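Long-range contacts in hydrogenase maturation factor (Thermoanaerobacter tengcongensis, PDB 3VTI), which probably transfers the carbamoyl group of carbamoyl phosphate to the C-terminal cysteine of HypE, using ATP, during maturation of [NiFe] hydrogenases: residues G112-C117 against H175-H180; F133-N138 against F179-V184; E480-H485 against Y511-N516. All coordinates share one frame; numbering follows the deposited sequence.

How the contacts relate
Contacts 1 and 2 are two parts of one junction between the HypF zinc fingers, with centres about 6 Å apart. Residues 175-184 of the second finger run past the first zinc site, and Phe179 and His180 belong to both contacts. Across the seam Arg177 O and Thr137 N lie 3.0 Å apart, probably hydrogen-bonded, and Arg178 NH1 probably donates to Asn135 O at 3.2 Å. The zinc is bound by Cys114 and Cys117 in contact 1 and Cys136 in contact 2, with Cys139 as fourth ligand. Contact 3 lies at the iron site of the Kae1-like part, on the opposite side of the chain's centre; its centre is about 49 Å from that of contact 1.

Contact 1: G112-C117 against H175-H180; sequences GVCEDC and HDRRFH. With ZN (zinc ion), chain E.
Arg177 reaches from the second HypF zinc finger onto the four-cysteine zinc site of the first, where it meets Asp116 and Cys117 beside the metal. Its guanidinium is used in two ways. Over one face sits the methylene of Asp116, with CB 3.5 Å from Arg177 CZ. At the rim, and nearly in the guanidinium plane, NH2 donates to Cys117 SG at 3.3 Å; the N-H...S angle is 151°. The Asp116 carboxylate adds only a long charge attraction: OD2 is 3.9 Å from Arg177 NE but well out of the guanidinium plane, so no N-H points at it, while OD1 turns to Arg119 in the same helix. With CG anti to the backbone N (chi1 -152°), the arginine chain leads out to the metal site and then bends at chi3 to lay its flat end on Asp116. Arg178 comes in as well, its NH1 3.9 Å from Cys117 SG, although its firmer partners are Glu120 and the carbonyl of Asn135. Two arginines next to a zinc-bound thiolate would be expected to offset some of the negative charge of a four-cysteine site. Cys136 and Cys139 complete the zinc shell. On the finger's own side Cys114 is the N-cap of helix 115-121, and its zinc-bound SG accepts from Cys117 N at 3.4 Å, a nearly straight bond.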
loop_
_atom_site.group_PDB
_atom_site.type_symbol
_atom_site.label_atom_id
_atom_site.label_comp_id
_atom_site.label_asym_id
_atom_site.label_seq_id
_atom_site.Cartn_x
_atom_site.Cartn_y
_atom_site.Cartn_z
ATOM N N GLY A 112 4.047 66.683 19.797
ATOM C CA GLY A 112 3.016 67.298 20.609
ATOM C C GLY A 112 3.166 68.802 20.571
ATOM O O GLY A 112 4.252 69.309 20.288
ATOM N N VAL A 113 2.068 69.510 20.836
ATOM C CA VAL A 113 2.059 70.977 20.875
ATOM C C VAL A 113 3.174 71.524 21.786
ATOM O O VAL A 113 3.298 71.110 22.942
ATOM C CB VAL A 113 0.684 71.519 21.374
ATOM C CG1 VAL A 113 0.498 72.967 20.962
ATOM C CG2 VAL A 113 -0.466 70.677 20.832
ATOM N N CYS A 114 3.983 72.438 21.260
ATOM C CA CYS A 114 5.062 73.067 22.032
ATOM C C CYS A 114 4.501 74.154 22.925
ATOM O O CYS A 114 3.372 74.598 22.731
ATOM C CB CYS A 114 6.124 73.671 21.103
ATOM S SG CYS A 114 5.621 75.196 20.245
ATOM N N GLU A 115 5.308 74.603 23.880
ATOM C CA GLU A 115 4.883 75.618 24.857
ATOM C C GLU A 115 4.416 76.949 24.215
ATOM O O GLU A 115 3.410 77.520 24.631
ATOM C CB GLU A 115 5.981 75.845 25.900
ATOM C CG GLU A 115 5.529 76.610 27.147
ATOM C CD GLU A 115 4.883 75.718 28.237
ATOM O OE1 GLU A 115 4.440 74.568 27.940
ATOM O OE2 GLU A 115 4.835 76.183 29.406
ATOM N N ASP A 116 5.133 77.421 23.197
ATOM C CA ASP A 116 4.769 78.663 22.493
ATOM C C ASP A 116 3.423 78.598 21.758
ATOM O O ASP A 116 2.626 79.531 21.838
ATOM C CB ASP A 116 5.871 79.065 21.524
ATOM C CG ASP A 116 7.231 79.128 22.185
ATOM O OD1 ASP A 116 7.390 79.874 23.182
ATOM O OD2 ASP A 116 8.147 78.428 21.698
ATOM N N CYS A 117 3.183 77.503 21.036
ATOM C CA CYS A 117 1.900 77.279 20.370
ATOM C C CYS A 117 0.778 77.162 21.407
ATOM O O CYS A 117 -0.331 77.647 21.187
ATOM C CB CYS A 117 1.941 76.037 19.471
ATOM S SG CYS A 117 2.788 76.258 17.891
ATOM N N HIS A 175 13.256 84.753 10.739
ATOM C CA HIS A 175 13.261 84.967 12.196
ATOM C C HIS A 175 11.930 84.608 12.881
ATOM O O HIS A 175 11.781 84.804 14.093
ATOM C CB HIS A 175 13.648 86.414 12.557
ATOM C CG HIS A 175 15.084 86.758 12.291
ATOM N ND1 HIS A 175 16.063 85.805 12.080
ATOM C CD2 HIS A 175 15.713 87.962 12.238
ATOM C CE1 HIS A 175 17.224 86.405 11.881
ATOM N NE2 HIS A 175 17.041 87.713 11.976
ATOM N N ASP A 176 10.969 84.093 12.111
ATOM C CA ASP A 176 9.677 83.674 12.661
ATOM C C ASP A 176 9.718 82.217 13.140
ATOM O O ASP A 176 10.399 81.372 12.551
ATOM C CB ASP A 176 8.557 83.883 11.631
ATOM C CG ASP A 176 7.153 83.843 12.252
ATOM O OD1 ASP A 176 6.620 82.737 12.491
ATOM O OD2 ASP A 176 6.570 84.926 12.476
ATOM N N ARG A 177 8.979 81.928 14.211
ATOM C CA ARG A 177 8.896 80.568 14.748
ATOM C C ARG A 177 8.132 79.620 13.811
ATOM O O ARG A 177 8.078 78.412 14.037
ATOM C CB ARG A 177 8.273 80.575 16.143
ATOM C CG ARG A 177 8.727 79.415 17.019
ATOM C CD ARG A 177 7.959 79.341 18.318
ATOM N NE ARG A 177 6.577 78.890 18.148
ATOM C CZ ARG A 177 5.514 79.694 18.114
ATOM N NH1 ARG A 177 5.667 81.008 18.225
ATOM N NH2 ARG A 177 4.291 79.184 17.971
ATOM N N ARG A 178 7.551 80.181 12.753
ATOM C CA ARG A 178 6.897 79.388 11.716
ATOM C C ARG A 178 7.634 79.407 10.367
ATOM O O ARG A 178 7.073 79.007 9.345
ATOM C CB ARG A 178 5.422 79.779 11.582
ATOM C CG ARG A 178 4.545 79.060 12.600
ATOM C CD ARG A 178 3.134 79.592 12.686
ATOM N NE ARG A 178 3.048 80.641 13.686
ATOM C CZ ARG A 178 2.657 80.468 14.948
ATOM N NH1 ARG A 178 2.290 79.274 15.400
ATOM N NH2 ARG A 178 2.628 81.514 15.755
ATOM N N PHE A 179 8.897 79.847 10.380
ATOM C CA PHE A 179 9.775 79.777 9.205
ATOM C C PHE A 179 9.914 78.334 8.718
ATOM O O PHE A 179 10.378 77.462 9.460
ATOM C CB PHE A 179 11.155 80.369 9.517
ATOM C CG PHE A 179 12.183 80.166 8.419
ATOM C CD1 PHE A 179 13.341 79.423 8.661
ATOM C CD2 PHE A 179 11.998 80.720 7.146
ATOM C CE1 PHE A 179 14.305 79.230 7.654
ATOM C CE2 PHE A 179 12.952 80.538 6.132
ATOM C CZ PHE A 179 14.108 79.793 6.387
ATOM N N HIS A 180 9.513 78.107 7.467
ATOM C CA HIS A 180 9.482 76.772 6.843
ATOM C C HIS A 180 8.674 75.714 7.620
ATOM O O HIS A 180 8.905 74.507 7.473
ATOM C CB HIS A 180 10.893 76.258 6.507
ATOM C CG HIS A 180 11.540 76.965 5.356
ATOM N ND1 HIS A 180 10.819 77.569 4.346
ATOM C CD2 HIS A 180 12.845 77.134 5.037
ATOM C CE1 HIS A 180 11.651 78.097 3.466
ATOM N NE2 HIS A 180 12.885 77.847 3.862
HETATM ZN ZN ZN E . 4.683 74.950 18.154
#

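Contact 2: F133-N138 against F179-V184; sequences FINCTN and FHAQPV. With ZN (zinc ion), chain E.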
loop_
_atom_site.group_PDB
_atom_site.type_symbol
_atom_site.label_atom_id
_atom_site.label_comp_id
_atom_site.label_asym_id
_atom_site.label_seq_id
_atom_site.Cartn_x
_atom_site.Cartn_y
_atom_site.Cartn_z
ATOM N N PHE A 133 -5.557 73.411 14.801
ATOM C CA PHE A 133 -4.459 72.839 14.019
ATOM C C PHE A 133 -3.227 73.725 14.053
ATOM O O PHE A 133 -2.374 73.668 13.160
ATOM C CB PHE A 133 -4.923 72.489 12.593
ATOM C CG PHE A 133 -6.124 71.580 12.578
ATOM C CD1 PHE A 133 -5.986 70.222 12.864
ATOM C CD2 PHE A 133 -7.400 72.096 12.351
ATOM C CE1 PHE A 133 -7.097 69.384 12.897
ATOM C CE2 PHE A 133 -8.513 71.273 12.368
ATOM C CZ PHE A 133 -8.366 69.910 12.643
ATOM N N ILE A 134 -3.138 74.519 15.120
ATOM C CA ILE A 134 -1.988 75.368 15.376
ATOM C C ILE A 134 -0.716 74.525 15.482
ATOM O O ILE A 134 -0.699 73.478 16.131
ATOM C CB ILE A 134 -2.213 76.251 16.643
ATOM C CG1 ILE A 134 -1.163 77.365 16.730
ATOM C CG2 ILE A 134 -2.259 75.405 17.916
ATOM C CD1 ILE A 134 -1.399 78.334 17.885
ATOM N N ASN A 135 0.330 74.978 14.807
ATOM C CA ASN A 135 1.640 74.334 14.843
ATOM C C ASN A 135 2.712 75.345 14.456
ATOM O O ASN A 135 2.393 76.438 13.981
ATOM C CB ASN A 135 1.684 73.134 13.896
ATOM C CG ASN A 135 1.441 73.530 12.456
ATOM O OD1 ASN A 135 0.312 73.451 11.966
ATOM N ND2 ASN A 135 2.493 73.986 11.773
ATOM N N CYS A 136 3.975 74.984 14.672
ATOM C CA CYS A 136 5.102 75.824 14.270
ATOM C C CYS A 136 6.276 74.941 13.867
ATOM O O CYS A 136 6.119 73.733 13.736
ATOM C CB CYS A 136 5.496 76.794 15.394
ATOM S SG CYS A 136 6.250 76.021 16.837
ATOM N N THR A 137 7.442 75.547 13.658
ATOM C CA THR A 137 8.642 74.804 13.278
ATOM C C THR A 137 9.044 73.745 14.322
ATOM O O THR A 137 9.721 72.775 13.990
ATOM C CB THR A 137 9.835 75.754 12.964
ATOM O OG1 THR A 137 10.880 75.010 12.336
ATOM C CG2 THR A 137 10.400 76.394 14.237
ATOM N N ASN A 138 8.595 73.928 15.564
ATOM C CA ASN A 138 8.984 73.071 16.689
ATOM C C ASN A 138 7.926 72.035 17.160
ATOM O O ASN A 138 8.184 71.261 18.088
ATOM C CB ASN A 138 9.431 73.943 17.876
ATOM C CG ASN A 138 10.662 74.788 17.553
ATOM O OD1 ASN A 138 11.540 74.358 16.797
ATOM N ND2 ASN A 138 10.734 75.995 18.130
ATOM N N PHE A 179 8.897 79.847 10.380
ATOM C CA PHE A 179 9.775 79.777 9.205
ATOM C C PHE A 179 9.914 78.334 8.718
ATOM O O PHE A 179 10.378 77.462 9.460
ATOM C CB PHE A 179 11.155 80.369 9.517
ATOM C CG PHE A 179 12.183 80.166 8.419
ATOM C CD1 PHE A 179 13.341 79.423 8.661
ATOM C CD2 PHE A 179 11.998 80.720 7.146
ATOM C CE1 PHE A 179 14.305 79.230 7.654
ATOM C CE2 PHE A 179 12.952 80.538 6.132
ATOM C CZ PHE A 179 14.108 79.793 6.387
ATOM N N HIS A 180 9.513 78.107 7.467
ATOM C CA HIS A 180 9.482 76.772 6.843
ATOM C C HIS A 180 8.674 75.714 7.620
ATOM O O HIS A 180 8.905 74.507 7.473
ATOM C CB HIS A 180 10.893 76.258 6.507
ATOM C CG HIS A 180 11.540 76.965 5.356
ATOM N ND1 HIS A 180 10.819 77.569 4.346
ATOM C CD2 HIS A 180 12.845 77.134 5.037
ATOM C CE1 HIS A 180 11.651 78.097 3.466
ATOM N NE2 HIS A 180 12.885 77.847 3.862
ATOM N N ALA A 181 7.729 76.178 8.438
ATOM C CA ALA A 181 6.789 75.289 9.106
ATOM C C ALA A 181 5.787 74.827 8.067
ATOM O O ALA A 181 4.830 75.541 7.744
ATOM C CB ALA A 181 6.102 75.989 10.264
ATOM N N GLN A 182 6.031 73.627 7.542
ATOM C CA GLN A 182 5.324 73.115 6.371
ATOM C C GLN A 182 3.792 73.043 6.486
ATOM O O GLN A 182 3.090 73.457 5.548
ATOM C CB GLN A 182 5.920 71.780 5.919
ATOM C CG GLN A 182 7.423 71.824 5.637
ATOM C CD GLN A 182 7.819 72.801 4.535
ATOM O OE1 GLN A 182 7.030 73.119 3.641
ATOM N NE2 GLN A 182 9.057 73.277 4.597
ATOM N N PRO A 183 3.269 72.559 7.634
ATOM C CA PRO A 183 1.821 72.520 7.789
ATOM C C PRO A 183 1.201 73.749 8.472
ATOM O O PRO A 183 0.155 73.612 9.121
ATOM C CB PRO A 183 1.617 71.282 8.663
ATOM C CG PRO A 183 2.814 71.287 9.567
ATOM C CD PRO A 183 3.946 71.912 8.777
ATOM N N VAL A 184 1.816 74.927 8.336
ATOM C CA VAL A 184 1.209 76.165 8.866
ATOM C C VAL A 184 -0.224 76.358 8.422
ATOM O O VAL A 184 -0.578 76.044 7.279
ATOM C CB VAL A 184 1.977 77.472 8.514
ATOM C CG1 VAL A 184 3.095 77.706 9.509
ATOM C CG2 VAL A 184 2.456 77.495 7.050
HETATM ZN ZN ZN E . 4.683 74.950 18.154
#
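Asn135 lays its side chain across the ring of Pro183, with Asn135 CG 3.9 Å from Pro183 CG. The amide group is buried against the turn from Ala181 to Val184, a type I turn closed by Val184 N donating to Ala181 O at 3.1 Å. A chi1 of 61° places CG between the backbone N and the carbonyl carbon of Asn135, the position from which it lies over the proline ring. Shortening the side chain to an alanine here would probably open a gap over the Pro183 ring, where the buried amide now lies. Further along, the methyl of Ala181 presses on the peptide after Cys136, its CB 3.7 Å from Thr137 N. The backbones come closest at this point, the CA atoms of Thr137 and Ala181 being 4.6 Å apart. Cys136 turns the other way: its SG binds zinc at 2.3 Å and accepts from Asn138 N at 3.4 Å. The contact thus backs one zinc finger onto the next. Residues 133-138 lie against helix 115-121, where Ile134 touches Glu120 and Leu121, whereas residues 179-184 follow helix 165-172, whose Tyr171 meets the His180 ring edge-to-face.

Contact 3: E480-H485 against Y511-N516; sequences EVQHHH and YGTDGN. With FE (Fe (III) ion), chain G.
The start of helix 483-494 faces the type I turn from Gly512 to Gly515, and the backbones come closest at His483 and Tyr511, whose CA atoms are 6.5 Å apart. Gln482, the helix N-cap, links the two segments. Its side chain sets out pointing away from the backbone N (chi1 -161°), and a bend at chi2 then folds the amide back over the helix end. NE2 uses both hydrogens within the amide plane: one goes to Tyr511 O at 2.9 Å, approaching from above that carbonyl's plane, the other to His484 ND1 at 3.0 Å, almost perfectly straight at 177°. OE1 takes the backbone N-H of His484 at 2.9 Å and that of His485 at 3.1 Å, both from the same face of the amide. Four bonds therefore fix the rotation of this buried group. Tyr511 O is gripped a second time by a water that accepts from His483 N at 2.7 Å. Beside these polar links Gln482 CG rests on the Thr513 methyl, CG2, at 3.9 Å. The hydrogen-bond chain runs on to the metal. His484 NE2 bonds to Asp507, an iron ligand, and the bond from Gln482 would be expected to fix the turn of this second-shell ring; His483 binds the iron directly through NE2 at 2.3 Å, its ND1 held by Asp460. His487, Asp507 and Asp734 join His483 and two waters around the iron. The paired histidines, His483 and His487, one helical turn apart, form the HxxxH metal motif of Kae1-like members of the actin-like ATPase fold.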
loop_
_atom_site.group_PDB
_atom_site.type_symbol
_atom_site.label_atom_id
_atom_site.label_comp_id
_atom_site.label_asym_id
_atom_site.label_seq_id
_atom_site.Cartn_x
_atom_site.Cartn_y
_atom_site.Cartn_z
ATOM N N GLU A 480 17.785 33.588 7.401
ATOM C CA GLU A 480 16.832 33.272 8.457
ATOM C C GLU A 480 17.487 33.383 9.826
ATOM O O GLU A 480 18.673 33.100 9.988
ATOM C CB GLU A 480 16.165 31.906 8.245
ATOM C CG GLU A 480 17.104 30.726 8.315
ATOM C CD GLU A 480 16.381 29.386 8.229
ATOM O OE1 GLU A 480 17.033 28.361 8.528
ATOM O OE2 GLU A 480 15.177 29.358 7.864
ATOM N N VAL A 481 16.703 33.815 10.800
ATOM C CA VAL A 481 17.219 34.199 12.104
ATOM C C VAL A 481 16.288 33.594 13.132
ATOM O O VAL A 481 15.060 33.706 13.008
ATOM C CB VAL A 481 17.228 35.744 12.280
ATOM C CG1 VAL A 481 17.811 36.128 13.606
ATOM C CG2 VAL A 481 17.985 36.430 11.154
ATOM N N GLN A 482 16.862 32.933 14.131
ATOM C CA GLN A 482 16.063 32.330 15.180
ATOM C C GLN A 482 15.485 33.444 16.025
ATOM O O GLN A 482 16.180 34.391 16.353
ATOM C CB GLN A 482 16.894 31.354 16.029
ATOM C CG GLN A 482 16.065 30.355 16.824
ATOM C CD GLN A 482 15.501 30.928 18.127
ATOM O OE1 GLN A 482 16.199 31.599 18.876
ATOM N NE2 GLN A 482 14.230 30.654 18.396
ATOM N N HIS A 483 14.207 33.302 16.362
ATOM C CA HIS A 483 13.419 34.276 17.113
ATOM C C HIS A 483 14.069 34.826 18.387
ATOM O O HIS A 483 14.093 36.038 18.600
ATOM C CB HIS A 483 12.066 33.655 17.464
ATOM C CG HIS A 483 11.081 34.628 18.028
ATOM N ND1 HIS A 483 10.324 35.462 17.236
ATOM C CD2 HIS A 483 10.723 34.893 19.307
ATOM C CE1 HIS A 483 9.546 36.205 18.002
ATOM N NE2 HIS A 483 9.766 35.877 19.263
ATOM N N HIS A 484 14.583 33.942 19.234
ATOM C CA HIS A 484 15.103 34.358 20.544
ATOM C C HIS A 484 16.502 34.932 20.459
ATOM O O HIS A 484 16.866 35.817 21.232
ATOM C CB HIS A 484 14.995 33.214 21.551
ATOM C CG HIS A 484 13.590 32.755 21.737
ATOM N ND1 HIS A 484 13.016 31.787 20.941
ATOM C CD2 HIS A 484 12.609 33.199 22.558
ATOM C CE1 HIS A 484 11.750 31.628 21.287
ATOM N NE2 HIS A 484 11.477 32.473 22.264
ATOM N N HIS A 485 17.273 34.438 19.500
ATOM C CA HIS A 485 18.538 35.061 19.139
ATOM C C HIS A 485 18.292 36.526 18.726
ATOM O O HIS A 485 19.019 37.417 19.161
ATOM C CB HIS A 485 19.200 34.259 18.011
ATOM C CG HIS A 485 20.570 34.732 17.643
ATOM N ND1 HIS A 485 21.152 34.440 16.427
ATOM C CD2 HIS A 485 21.472 35.477 18.320
ATOM C CE1 HIS A 485 22.353 34.986 16.374
ATOM N NE2 HIS A 485 22.573 35.618 17.511
ATOM N N TYR A 511 9.570 29.980 17.161
ATOM C CA TYR A 511 9.995 28.735 16.561
ATOM C C TYR A 511 11.448 28.412 16.903
ATOM O O TYR A 511 12.353 29.210 16.645
ATOM C CB TYR A 511 9.776 28.790 15.047
ATOM C CG TYR A 511 10.179 27.526 14.330
ATOM C CD1 TYR A 511 9.321 26.425 14.275
ATOM C CD2 TYR A 511 11.430 27.419 13.722
ATOM C CE1 TYR A 511 9.703 25.251 13.619
ATOM C CE2 TYR A 511 11.815 26.262 13.068
ATOM C CZ TYR A 511 10.953 25.184 13.018
ATOM O OH TYR A 511 11.357 24.045 12.356
ATOM N N GLY A 512 11.662 27.239 17.491
ATOM C CA GLY A 512 13.009 26.770 17.846
ATOM C C GLY A 512 13.652 25.966 16.732
ATOM O O GLY A 512 12.960 25.432 15.868
ATOM N N THR A 513 14.978 25.868 16.751
ATOM C CA THR A 513 15.706 25.180 15.685
ATOM C C THR A 513 15.465 23.664 15.713
ATOM O O THR A 513 15.591 22.989 14.694
ATOM C CB THR A 513 17.227 25.491 15.723
ATOM O OG1 THR A 513 17.775 25.093 16.989
ATOM C CG2 THR A 513 17.489 26.978 15.524
ATOM N N ASP A 514 15.107 23.133 16.881
ATOM C CA ASP A 514 14.784 21.707 17.008
ATOM C C ASP A 514 13.329 21.411 16.595
ATOM O O ASP A 514 12.867 20.272 16.687
ATOM C CB ASP A 514 15.064 21.204 18.430
ATOM C CG ASP A 514 14.146 21.832 19.468
ATOM O OD1 ASP A 514 13.559 22.913 19.204
ATOM O OD2 ASP A 514 14.013 21.242 20.559
ATOM N N GLY A 515 12.614 22.441 16.150
ATOM C CA GLY A 515 11.246 22.271 15.662
ATOM C C GLY A 515 10.179 22.574 16.704
ATOM O O GLY A 515 8.989 22.675 16.366
ATOM N N ASN A 516 10.609 22.723 17.961
ATOM C CA ASN A 516 9.698 22.924 19.089
ATOM C C ASN A 516 9.553 24.391 19.447
ATOM O O ASN A 516 10.326 25.219 18.977
ATOM C CB ASN A 516 10.166 22.116 20.302
ATOM C CG ASN A 516 10.150 20.610 20.053
ATOM O OD1 ASN A 516 9.182 20.061 19.518
ATOM N ND2 ASN A 516 11.226 19.939 20.438
HETATM FE FE FE G . 9.118 36.882 21.261
HETATM O O HOH W 1 12.620 31.708 14.831
HETATM O O HOH W 2 8.055 38.151 23.036
HETATM O O HOH W 3 7.006 36.201 20.954
#